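EvdMO1 (Micromonospora carbonacea, PDB 5T39) probably transfers a methyl group from S-adenosylmethionine to a sugar during everninomicin biosynthesis, with this methyltransferase domain fused to an oxidase domain in the whole enzyme. Local coordinates at residues K32-W37 with A114-E119; E108-R113 with E203-G208; G191-H196 with R218-A223. All blocks are in the same frame, centred on the assembly; numbering follows the deposited sequence. Where two conformers were deposited one is given.

Interaction 1: K32-W37 with A114-E119; sequences KELEPW and AEFVME
L34 and W37 meet F116 and V117 where the N-terminal part of the chain lies against helix 108-121 of the Rossmann-like methyltransferase fold. The contact is wholly apolar, with no hydrogen bond between the two segments, and F116 lies at its centre.

On the N-terminal side the aliphatic partner is L34. A single methyl, CD1, reaches F116 and rests against the ring at CD2 (3.6 Å) while also touching CG and the CB beneath it, so the leucine meets the root of the aromatic side chain. F116 has its CG anti to the backbone N (chi1 166°), which sends the ring off the helix toward the N-terminal segment. I27, R30 and A31 of helix 24-33 also touch it. From helix 108-121 the aliphatic partner is V117, one residue beyond F116: its CG2 methyl touches the benzene end of the indole, 3.9 Å from CH2 and 4.0 Å from CZ3 of W37.

The aromatic part is an edge-to-edge meeting. W37 CH2 approaches F116 CD2 at 3.8 Å, and CZ2 lies 3.9 Å from CE2 of the same phenylalanine. F116 CD2 lies near the plane of the indole and W37 CH2 near that of the phenyl ring. The side chains cross at about a right angle, and the rings meet through their edges, neither lying over the other's face. F41 meets both rings and completes an aromatic cluster.

The polar bond of the indole is at its pyrrole end: W37 NE1 is hydrogen-bonded to A31 O, which ties it to helix 24-33 and restrains rotation of the ring. The chain reaches W37 through a cis peptide bond between E35 and P36, preceded by a turn in which E35 N is bonded to K32 O at 3.1 Å.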
loop_
_atom_site.group_PDB
_atom_site.type_symbol
_atom_site.label_atom_id
_atom_site.label_comp_id
_atom_site.label_asym_id
_atom_site.label_seq_id
_atom_site.Cartn_x
_atom_site.Cartn_y
_atom_site.Cartn_z
ATOM N N LYS A 32 7.435 -22.560 3.152
ATOM C CA LYS A 32 7.233 -23.053 4.510
ATOM C C LYS A 32 8.065 -22.264 5.514
ATOM O O LYS A 32 7.583 -21.891 6.588
ATOM C CB LYS A 32 7.557 -24.548 4.580
ATOM C CG LYS A 32 7.400 -25.144 5.944
ATOM C CD LYS A 32 7.716 -26.635 5.931
ATOM C CE LYS A 32 7.626 -27.271 7.306
ATOM N NZ LYS A 32 6.217 -27.388 7.748
ATOM N N GLU A 33 9.331 -22.022 5.185
ATOM C CA GLU A 33 10.199 -21.253 6.066
ATOM C C GLU A 33 9.645 -19.864 6.324
ATOM O O GLU A 33 9.844 -19.314 7.408
ATOM C CB GLU A 33 11.587 -21.160 5.445
ATOM C CG GLU A 33 12.619 -20.487 6.318
ATOM C CD GLU A 33 13.993 -20.614 5.706
ATOM O OE1 GLU A 33 14.155 -20.209 4.540
ATOM O OE2 GLU A 33 14.905 -21.159 6.364
ATOM N N LEU A 34 8.928 -19.297 5.355
ATOM C CA LEU A 34 8.383 -17.948 5.455
ATOM C C LEU A 34 7.052 -17.879 6.205
ATOM O O LEU A 34 6.566 -16.774 6.461
ATOM C CB LEU A 34 8.240 -17.363 4.048
ATOM C CG LEU A 34 9.559 -17.045 3.342
ATOM C CD1 LEU A 34 9.310 -16.860 1.851
ATOM C CD2 LEU A 34 10.221 -15.813 3.929
ATOM N N GLU A 35 6.463 -19.012 6.581
ATOM C CA GLU A 35 5.214 -18.970 7.334
ATOM C C GLU A 35 5.439 -18.287 8.681
ATOM O O GLU A 35 6.510 -18.424 9.280
ATOM C CB GLU A 35 4.669 -20.379 7.556
ATOM C CG GLU A 35 4.272 -21.070 6.257
ATOM C CD GLU A 35 3.292 -22.211 6.431
ATOM O OE1 GLU A 35 3.702 -23.365 6.179
ATOM O OE2 GLU A 35 2.108 -21.959 6.750
ATOM N N PRO A 36 4.429 -17.589 9.219
ATOM C CA PRO A 36 3.062 -17.492 8.697
ATOM C C PRO A 36 2.892 -16.388 7.656
ATOM O O PRO A 36 3.346 -15.251 7.855
ATOM C CB PRO A 36 2.238 -17.157 9.945
ATOM C CG PRO A 36 3.196 -16.378 10.808
ATOM C CD PRO A 36 4.536 -17.038 10.582
ATOM N N TRP A 37 2.193 -16.721 6.578
ATOM C CA TRP A 37 1.793 -15.750 5.577
ATOM C C TRP A 37 0.501 -15.053 5.981
ATOM O O TRP A 37 -0.337 -15.602 6.705
ATOM C CB TRP A 37 1.562 -16.434 4.230
ATOM C CG TRP A 37 2.814 -16.978 3.581
ATOM C CD1 TRP A 37 3.582 -18.038 3.996
ATOM C CD2 TRP A 37 3.423 -16.487 2.386
ATOM N NE1 TRP A 37 4.636 -18.218 3.133
ATOM C CE2 TRP A 37 4.553 -17.288 2.131
ATOM C CE3 TRP A 37 3.108 -15.456 1.495
ATOM C CZ2 TRP A 37 5.375 -17.065 1.042
ATOM C CZ3 TRP A 37 3.913 -15.250 0.417
ATOM C CH2 TRP A 37 5.042 -16.035 0.199
ATOM N N ALA A 114 7.650 -10.976 0.057
ATOM C CA ALA A 114 7.497 -10.282 -1.216
ATOM C C ALA A 114 8.681 -10.550 -2.135
ATOM O O ALA A 114 8.502 -10.762 -3.335
ATOM C CB ALA A 114 7.325 -8.783 -0.970
ATOM N N GLU A 115 9.901 -10.560 -1.592
ATOM C CA GLU A 115 11.081 -10.831 -2.414
ATOM C C GLU A 115 11.029 -12.240 -2.988
ATOM O O GLU A 115 11.380 -12.458 -4.150
ATOM C CB GLU A 115 12.353 -10.643 -1.584
ATOM C CG GLU A 115 12.665 -9.193 -1.259
ATOM C CD GLU A 115 13.827 -9.014 -0.301
ATOM O OE1 GLU A 115 13.981 -9.815 0.642
ATOM O OE2 GLU A 115 14.594 -8.047 -0.479
ATOM N N PHE A 116 10.593 -13.212 -2.189
ATOM C CA PHE A 116 10.426 -14.577 -2.674
ATOM C C PHE A 116 9.397 -14.628 -3.799
ATOM O O PHE A 116 9.625 -15.257 -4.837
ATOM C CB PHE A 116 10.022 -15.450 -1.484
ATOM C CG PHE A 116 9.499 -16.815 -1.832
ATOM C CD1 PHE A 116 10.323 -17.787 -2.373
ATOM C CD2 PHE A 116 8.181 -17.138 -1.568
ATOM C CE1 PHE A 116 9.830 -19.061 -2.632
ATOM C CE2 PHE A 116 7.688 -18.396 -1.821
ATOM C CZ PHE A 116 8.504 -19.356 -2.355
ATOM N N VAL A 117 8.257 -13.955 -3.616
ATOM C CA VAL A 117 7.230 -13.923 -4.655
ATOM C C VAL A 117 7.813 -13.404 -5.966
ATOM O O VAL A 117 7.585 -13.973 -7.044
ATOM C CB VAL A 117 6.021 -13.095 -4.177
ATOM C CG1 VAL A 117 5.035 -12.818 -5.313
ATOM C CG2 VAL A 117 5.327 -13.802 -3.018
ATOM N N MET A 118 8.571 -12.304 -5.903
ATOM C CA MET A 118 9.122 -11.740 -7.134
ATOM C C MET A 118 10.105 -12.697 -7.788
ATOM O O MET A 118 10.180 -12.765 -9.017
ATOM C CB MET A 118 9.818 -10.406 -6.888
ATOM C CG MET A 118 8.924 -9.344 -6.331
ATOM S SD MET A 118 7.352 -9.097 -7.192
ATOM C CE MET A 118 6.336 -8.851 -5.739
ATOM N N GLU A 119 10.908 -13.391 -6.987
ATOM C CA GLU A 119 11.855 -14.341 -7.555
ATOM C C GLU A 119 11.134 -15.513 -8.211
ATOM O O GLU A 119 11.491 -15.923 -9.321
ATOM C CB GLU A 119 12.837 -14.827 -6.491
ATOM C CG GLU A 119 13.892 -15.723 -7.111
ATOM C CD GLU A 119 15.014 -16.120 -6.185
ATOM O OE1 GLU A 119 14.958 -15.817 -4.985
ATOM O OE2 GLU A 119 15.960 -16.768 -6.672
#

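Interaction 2: E108-R113 with E203-G208; sequences EENLRR and EPQARG. With SAH (S-adenosyl-L-homocysteine), chain B.
Q205 is gripped at both its oxygens, the backbone O and OE1, by N110 and R113, one helical turn apart on helix 108-121. Both direct hydrogen bonds are nearly straight. N110 ND2 donates a hydrogen bond to the backbone O of Q205 (2.9 Å, 166°), lying in the carbonyl plane with the acceptor in its own amide plane. R113 NH2 reaches the side-chain OE1 of Q205 at 2.7 Å, from the guanidinium edge and on a lone pair, although the guanidinium and amide planes stand 81° apart. Q205 CG lies beside its backbone N (chi1 -58°), and the extended chain beyond carries OE1 to R113.

A water joins the two side-chain oxygens, donating to N110 OD1 (3.0 Å) and Q205 OE1 (2.6 Å). R113 NH1 also bonds OD1 of N110 at 3.0 Å, tilted from the carbonyl plane, so the asparagine amide is held at both ends and its flip state is fixed. R113 is also paired with E86.

N110 ND2 makes a weak bond to O3' of S-adenosyl-L-homocysteine and another bond to E105, whose carboxylate also binds the ligand. Helix and loop thus flank the ribose, R207 and G208 continuing to the adenine, as part of the cofactor pocket of a Rossmann-like methyltransferase.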
loop_
_atom_site.group_PDB
_atom_site.type_symbol
_atom_site.label_atom_id
_atom_site.label_comp_id
_atom_site.label_asym_id
_atom_site.label_seq_id
_atom_site.Cartn_x
_atom_site.Cartn_y
_atom_site.Cartn_z
ATOM N N GLU A 108 10.347 -6.391 7.975
ATOM C CA GLU A 108 11.297 -7.240 7.268
ATOM C C GLU A 108 10.701 -8.601 6.938
ATOM O O GLU A 108 10.964 -9.145 5.864
ATOM C CB GLU A 108 12.570 -7.400 8.093
ATOM C CG GLU A 108 13.633 -8.227 7.399
ATOM C CD GLU A 108 14.923 -8.260 8.176
ATOM O OE1 GLU A 108 14.866 -8.392 9.417
ATOM O OE2 GLU A 108 15.998 -8.147 7.554
ATOM N N GLU A 109 9.896 -9.170 7.835
ATOM C CA GLU A 109 9.325 -10.487 7.576
ATOM C C GLU A 109 8.400 -10.462 6.367
ATOM O O GLU A 109 8.364 -11.417 5.582
ATOM C CB GLU A 109 8.584 -10.986 8.815
ATOM C CG GLU A 109 9.485 -11.231 10.014
ATOM C CD GLU A 109 9.657 -10.003 10.925
ATOM O OE1 GLU A 109 9.305 -8.863 10.528
ATOM O OE2 GLU A 109 10.144 -10.192 12.062
ATOM N N ASN A 110 7.632 -9.379 6.205
ATOM C CA ASN A 110 6.768 -9.250 5.036
ATOM C C ASN A 110 7.607 -9.088 3.783
ATOM O O ASN A 110 7.369 -9.746 2.760
ATOM C CB ASN A 110 5.843 -8.043 5.179
ATOM C CG ASN A 110 4.813 -8.202 6.277
ATOM O OD1 ASN A 110 4.608 -9.287 6.820
ATOM N ND2 ASN A 110 4.159 -7.106 6.611
ATOM N N LEU A 111 8.616 -8.219 3.858
ATOM C CA LEU A 111 9.490 -7.964 2.718
ATOM C C LEU A 111 10.125 -9.248 2.202
ATOM O O LEU A 111 10.224 -9.456 0.987
ATOM C CB LEU A 111 10.572 -6.964 3.128
ATOM C CG LEU A 111 11.709 -6.717 2.147
ATOM C CD1 LEU A 111 11.175 -6.141 0.882
ATOM C CD2 LEU A 111 12.731 -5.808 2.765
ATOM N N ARG A 112 10.575 -10.118 3.107
ATOM C CA ARG A 112 11.191 -11.366 2.661
ATOM C C ARG A 112 10.212 -12.218 1.867
ATOM O O ARG A 112 10.602 -12.875 0.895
ATOM C CB ARG A 112 11.732 -12.161 3.841
ATOM C CG ARG A 112 12.881 -11.501 4.578
ATOM C CD ARG A 112 13.993 -10.976 3.679
ATOM N NE ARG A 112 14.925 -10.171 4.463
ATOM C CZ ARG A 112 15.579 -9.107 4.010
ATOM N NH1 ARG A 112 15.415 -8.694 2.762
ATOM N NH2 ARG A 112 16.398 -8.443 4.815
ATOM N N ARG A 113 8.944 -12.235 2.274
ATOM C CA ARG A 113 7.912 -12.900 1.488
ATOM C C ARG A 113 7.759 -12.303 0.108
ATOM O O ARG A 113 7.706 -13.010 -0.903
ATOM C CB ARG A 113 6.589 -13.114 2.213
ATOM C CG ARG A 113 6.729 -13.650 3.581
ATOM C CD ARG A 113 5.419 -14.220 4.124
ATOM N NE ARG A 113 5.542 -14.211 5.566
ATOM C CZ ARG A 113 5.207 -13.194 6.359
ATOM N NH1 ARG A 113 4.532 -12.155 5.890
ATOM N NH2 ARG A 113 5.511 -13.249 7.637
ATOM N N GLU A 203 -4.768 -7.770 12.178
ATOM C CA GLU A 203 -3.705 -8.556 11.561
ATOM C C GLU A 203 -2.376 -8.023 12.071
ATOM O O GLU A 203 -1.976 -6.921 11.673
ATOM C CB GLU A 203 -3.769 -8.439 10.048
ATOM C CG GLU A 203 -2.581 -9.065 9.318
ATOM C CD GLU A 203 -2.221 -10.436 9.862
ATOM O OE1 GLU A 203 -1.086 -10.619 10.353
ATOM O OE2 GLU A 203 -3.086 -11.333 9.817
ATOM N N PRO A 204 -1.667 -8.733 12.953
ATOM C CA PRO A 204 -0.437 -8.153 13.510
ATOM C C PRO A 204 0.584 -7.770 12.454
ATOM O O PRO A 204 1.307 -6.786 12.639
ATOM C CB PRO A 204 0.080 -9.250 14.452
ATOM C CG PRO A 204 -1.121 -10.063 14.778
ATOM C CD PRO A 204 -1.946 -10.061 13.529
ATOM N N GLN A 205 0.670 -8.514 11.355
ATOM C CA GLN A 205 1.685 -8.243 10.353
ATOM C C GLN A 205 1.293 -7.108 9.418
ATOM O O GLN A 205 2.072 -6.773 8.524
ATOM C CB GLN A 205 2.017 -9.525 9.584
ATOM C CG GLN A 205 2.508 -10.651 10.494
ATOM C CD GLN A 205 3.223 -11.743 9.724
ATOM O OE1 GLN A 205 4.401 -11.613 9.433
ATOM N NE2 GLN A 205 2.507 -12.807 9.369
ATOM N N ALA A 206 0.122 -6.502 9.607
ATOM C CA ALA A 206 -0.290 -5.318 8.867
ATOM C C ALA A 206 -0.136 -4.048 9.682
ATOM O O ALA A 206 -0.371 -2.955 9.168
ATOM C CB ALA A 206 -1.749 -5.451 8.419
ATOM N N ARG A 207 0.242 -4.165 10.946
ATOM C CA ARG A 207 0.258 -3.015 11.826
ATOM C C ARG A 207 1.345 -2.032 11.432
ATOM O O ARG A 207 2.372 -2.380 10.845
ATOM C CB ARG A 207 0.477 -3.462 13.259
ATOM C CG ARG A 207 -0.755 -4.094 13.832
ATOM C CD ARG A 207 -0.580 -4.622 15.222
ATOM N NE ARG A 207 -1.791 -5.338 15.587
ATOM C CZ ARG A 207 -1.865 -6.272 16.524
ATOM N NH1 ARG A 207 -0.796 -6.601 17.240
ATOM N NH2 ARG A 207 -3.020 -6.874 16.744
ATOM N N GLY A 208 1.101 -0.784 11.786
ATOM C CA GLY A 208 2.079 0.269 11.679
ATOM C C GLY A 208 3.263 0.040 12.589
ATOM O O GLY A 208 3.292 -0.897 13.408
HETATM N N SAH B . -0.932 -2.372 0.598
HETATM C CA SAH B . -1.383 -3.725 0.913
HETATM C CB SAH B . -1.077 -4.115 2.349
HETATM C CG SAH B . -1.762 -3.233 3.388
HETATM S SD SAH B . -1.452 -3.809 5.078
HETATM C C SAH B . -2.876 -3.834 0.676
HETATM O O SAH B . -3.445 -4.929 0.759
HETATM O OXT SAH B . -3.513 -2.815 0.416
HETATM C "C5'" SAH B . -0.236 -2.559 5.572
HETATM C "C4'" SAH B . 1.178 -2.815 5.056
HETATM O "O4'" SAH B . 1.936 -1.627 5.289
HETATM C "C3'" SAH B . 1.881 -3.956 5.774
HETATM O "O3'" SAH B . 2.708 -4.704 4.907
HETATM C "C2'" SAH B . 2.687 -3.208 6.824
HETATM O "O2'" SAH B . 3.805 -3.889 7.365
HETATM C "C1'" SAH B . 3.071 -1.948 6.064
HETATM N N9 SAH B . 3.395 -0.797 6.906
HETATM C C8 SAH B . 2.726 -0.369 8.024
HETATM N N7 SAH B . 3.300 0.750 8.505
HETATM C C5 SAH B . 4.353 1.029 7.692
HETATM C C6 SAH B . 5.314 2.038 7.705
HETATM N N6 SAH B . 5.371 2.986 8.636
HETATM N N1 SAH B . 6.250 2.047 6.715
HETATM C C2 SAH B . 6.247 1.076 5.756
HETATM N N3 SAH B . 5.343 0.053 5.712
HETATM C C4 SAH B . 4.411 0.072 6.685
HETATM O O HOH W 1 5.477 -9.237 9.678
#

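Interaction 3: G191-H196 with R218-A223; sequences GYSVKH and RASLFA
The hydroxyl of S220 is held from two directions: its OG accepts the backbone N-H of S193 at 2.9 Å (156°) and is also hydrogen-bonded to the side-chain OD1 of D217, just before the helix. With chi1 at -63°, OG lies beside the backbone N of its own residue, and from there it meets the strand backbone. This is the single hydrogen bond between segments 191-196 and 218-223. The S193 side chain stays close by, its CB 3.6 Å from S220 OG.

Beside this bond, Y192 lies along the helix. Its CG lies beside the backbone N, and CD1 comes within 3.7 Å of S220 O and 4.0 Å of S220 CB. Further out along the ring, CE1 meets the methyl of A223 at 4.0 Å, with that CB near the ring plane at its edge. The ring thus spans one turn of helix between S220 and A223. Its phenolic OH continues past them to N227 ND2, further along the same helix, which ties its polar end.

W160, from helix 159-169, stacks on the Y192 ring. Strand 192-198 is the middle strand of a three-stranded antiparallel sheet, between 187-189 and 212-216, and V194 packs on L216 of the latter. The strand and helix segments approach to 7.3 Å between axes and cross at -124°. While S220 and A223 meet this small sheet, L221 and F222 point away from it and pack on I247 of strand 244-252, so helix 218-228 is sandwiched between the small sheet and the seven-stranded Rossmann-like sheet.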
loop_
_atom_site.group_PDB
_atom_site.type_symbol
_atom_site.label_atom_id
_atom_site.label_comp_id
_atom_site.label_asym_id
_atom_site.label_seq_id
_atom_site.Cartn_x
_atom_site.Cartn_y
_atom_site.Cartn_z
ATOM N N GLY A 191 -4.265 21.307 12.699
ATOM C CA GLY A 191 -5.558 21.750 12.239
ATOM C C GLY A 191 -6.486 20.672 11.722
ATOM O O GLY A 191 -7.608 20.995 11.321
ATOM N N TYR A 192 -6.072 19.412 11.721
ATOM C CA TYR A 192 -6.891 18.305 11.262
ATOM C C TYR A 192 -7.583 17.650 12.445
ATOM O O TYR A 192 -7.016 17.557 13.541
ATOM C CB TYR A 192 -6.022 17.268 10.550
ATOM C CG TYR A 192 -5.335 17.804 9.317
ATOM C CD1 TYR A 192 -6.063 18.163 8.190
ATOM C CD2 TYR A 192 -3.957 17.947 9.273
ATOM C CE1 TYR A 192 -5.433 18.653 7.064
ATOM C CE2 TYR A 192 -3.322 18.432 8.146
ATOM C CZ TYR A 192 -4.076 18.783 7.051
ATOM O OH TYR A 192 -3.488 19.266 5.905
ATOM N N SER A 193 -8.816 17.200 12.227
ATOM C CA SER A 193 -9.557 16.456 13.239
ATOM C C SER A 193 -9.183 14.986 13.164
ATOM O O SER A 193 -9.297 14.365 12.098
ATOM C CB SER A 193 -11.061 16.626 13.039
ATOM O OG SER A 193 -11.439 17.984 13.185
ATOM N N VAL A 194 -8.739 14.439 14.301
ATOM C CA VAL A 194 -8.093 13.138 14.351
ATOM C C VAL A 194 -8.676 12.275 15.456
ATOM O O VAL A 194 -8.960 12.751 16.562
ATOM C CB VAL A 194 -6.562 13.260 14.515
ATOM C CG1 VAL A 194 -5.966 13.926 13.303
ATOM C CG2 VAL A 194 -6.181 14.013 15.785
ATOM N N LYS A 195 -8.803 10.985 15.157
ATOM C CA LYS A 195 -9.083 9.940 16.128
ATOM C C LYS A 195 -7.749 9.273 16.427
ATOM O O LYS A 195 -7.187 8.580 15.573
ATOM C CB LYS A 195 -10.104 8.941 15.583
ATOM C CG LYS A 195 -10.537 7.928 16.631
ATOM C CD LYS A 195 -11.714 7.085 16.208
ATOM C CE LYS A 195 -12.152 6.159 17.337
ATOM N NZ LYS A 195 -12.383 6.883 18.622
ATOM N N HIS A 196 -7.235 9.513 17.630
ATOM C CA HIS A 196 -5.898 9.085 18.023
ATOM C C HIS A 196 -6.033 7.849 18.888
ATOM O O HIS A 196 -6.569 7.920 19.992
ATOM C CB HIS A 196 -5.217 10.211 18.787
ATOM C CG HIS A 196 -3.789 9.946 19.127
ATOM N ND1 HIS A 196 -3.126 10.655 20.103
ATOM C CD2 HIS A 196 -2.890 9.071 18.616
ATOM C CE1 HIS A 196 -1.878 10.234 20.172
ATOM N NE2 HIS A 196 -1.712 9.262 19.294
ATOM N N ARG A 218 -13.780 12.780 7.521
ATOM C CA ARG A 218 -13.814 12.926 6.071
ATOM C C ARG A 218 -13.314 14.293 5.642
ATOM O O ARG A 218 -12.533 14.412 4.691
ATOM C CB ARG A 218 -15.217 12.683 5.515
ATOM C CG ARG A 218 -15.188 12.399 4.017
ATOM C CD ARG A 218 -16.589 12.266 3.445
ATOM N NE ARG A 218 -16.597 11.776 2.065
ATOM C CZ ARG A 218 -16.408 12.526 0.980
ATOM N NH1 ARG A 218 -16.206 13.837 1.074
ATOM N NH2 ARG A 218 -16.453 11.958 -0.221
ATOM N N ALA A 219 -13.779 15.347 6.313
ATOM C CA ALA A 219 -13.367 16.686 5.923
ATOM C C ALA A 219 -11.859 16.837 6.046
ATOM O O ALA A 219 -11.221 17.477 5.210
ATOM C CB ALA A 219 -14.076 17.732 6.783
ATOM N N SER A 220 -11.273 16.268 7.097
ATOM C CA SER A 220 -9.837 16.409 7.282
ATOM C C SER A 220 -9.059 15.579 6.273
ATOM O O SER A 220 -7.975 15.992 5.858
ATOM C CB SER A 220 -9.441 16.041 8.708
ATOM O OG SER A 220 -10.037 16.933 9.632
ATOM N N LEU A 221 -9.580 14.415 5.877
ATOM C CA LEU A 221 -8.944 13.641 4.819
ATOM C C LEU A 221 -8.898 14.434 3.524
ATOM O O LEU A 221 -7.855 14.505 2.864
ATOM C CB LEU A 221 -9.682 12.316 4.624
ATOM C CG LEU A 221 -9.198 11.477 3.445
ATOM C CD1 LEU A 221 -7.738 11.079 3.605
ATOM C CD2 LEU A 221 -10.086 10.257 3.274
ATOM N N PHE A 222 -10.026 15.033 3.136
ATOM C CA PHE A 222 -10.049 15.805 1.899
ATOM C C PHE A 222 -9.186 17.054 2.020
ATOM O O PHE A 222 -8.488 17.414 1.064
ATOM C CB PHE A 222 -11.491 16.099 1.477
ATOM C CG PHE A 222 -12.119 14.956 0.738
ATOM C CD1 PHE A 222 -12.320 15.029 -0.629
ATOM C CD2 PHE A 222 -12.465 13.784 1.384
ATOM C CE1 PHE A 222 -12.867 13.966 -1.330
ATOM C CE2 PHE A 222 -12.981 12.706 0.680
ATOM C CZ PHE A 222 -13.184 12.804 -0.683
ATOM N N ALA A 223 -9.199 17.712 3.183
ATOM C CA ALA A 223 -8.317 18.857 3.371
ATOM C C ALA A 223 -6.851 18.451 3.277
ATOM O O ALA A 223 -6.041 19.165 2.684
ATOM C CB ALA A 223 -8.599 19.539 4.708
#

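Interactions 1 and 2 share helix 108-121 and touch each other: R113 NE is hydrogen-bonded to L34 O, and Q205 NE2 to P36 O. Segment 32-37 is therefore bound to both partners of interaction 2. Along this helix the chemistry changes, from the buried, wholly apolar packing of interaction 1 to the polar, partly buried network of interaction 2 at the bound S-adenosyl-L-homocysteine. Interaction 3 stands apart, its centre about 36 Å from that of interaction 1 and about 27 Å from that of interaction 2. Also partly buried, it joins a strand of the small antiparallel sheet to helix 218-228 by one hydrogen bond and a tyrosine ring.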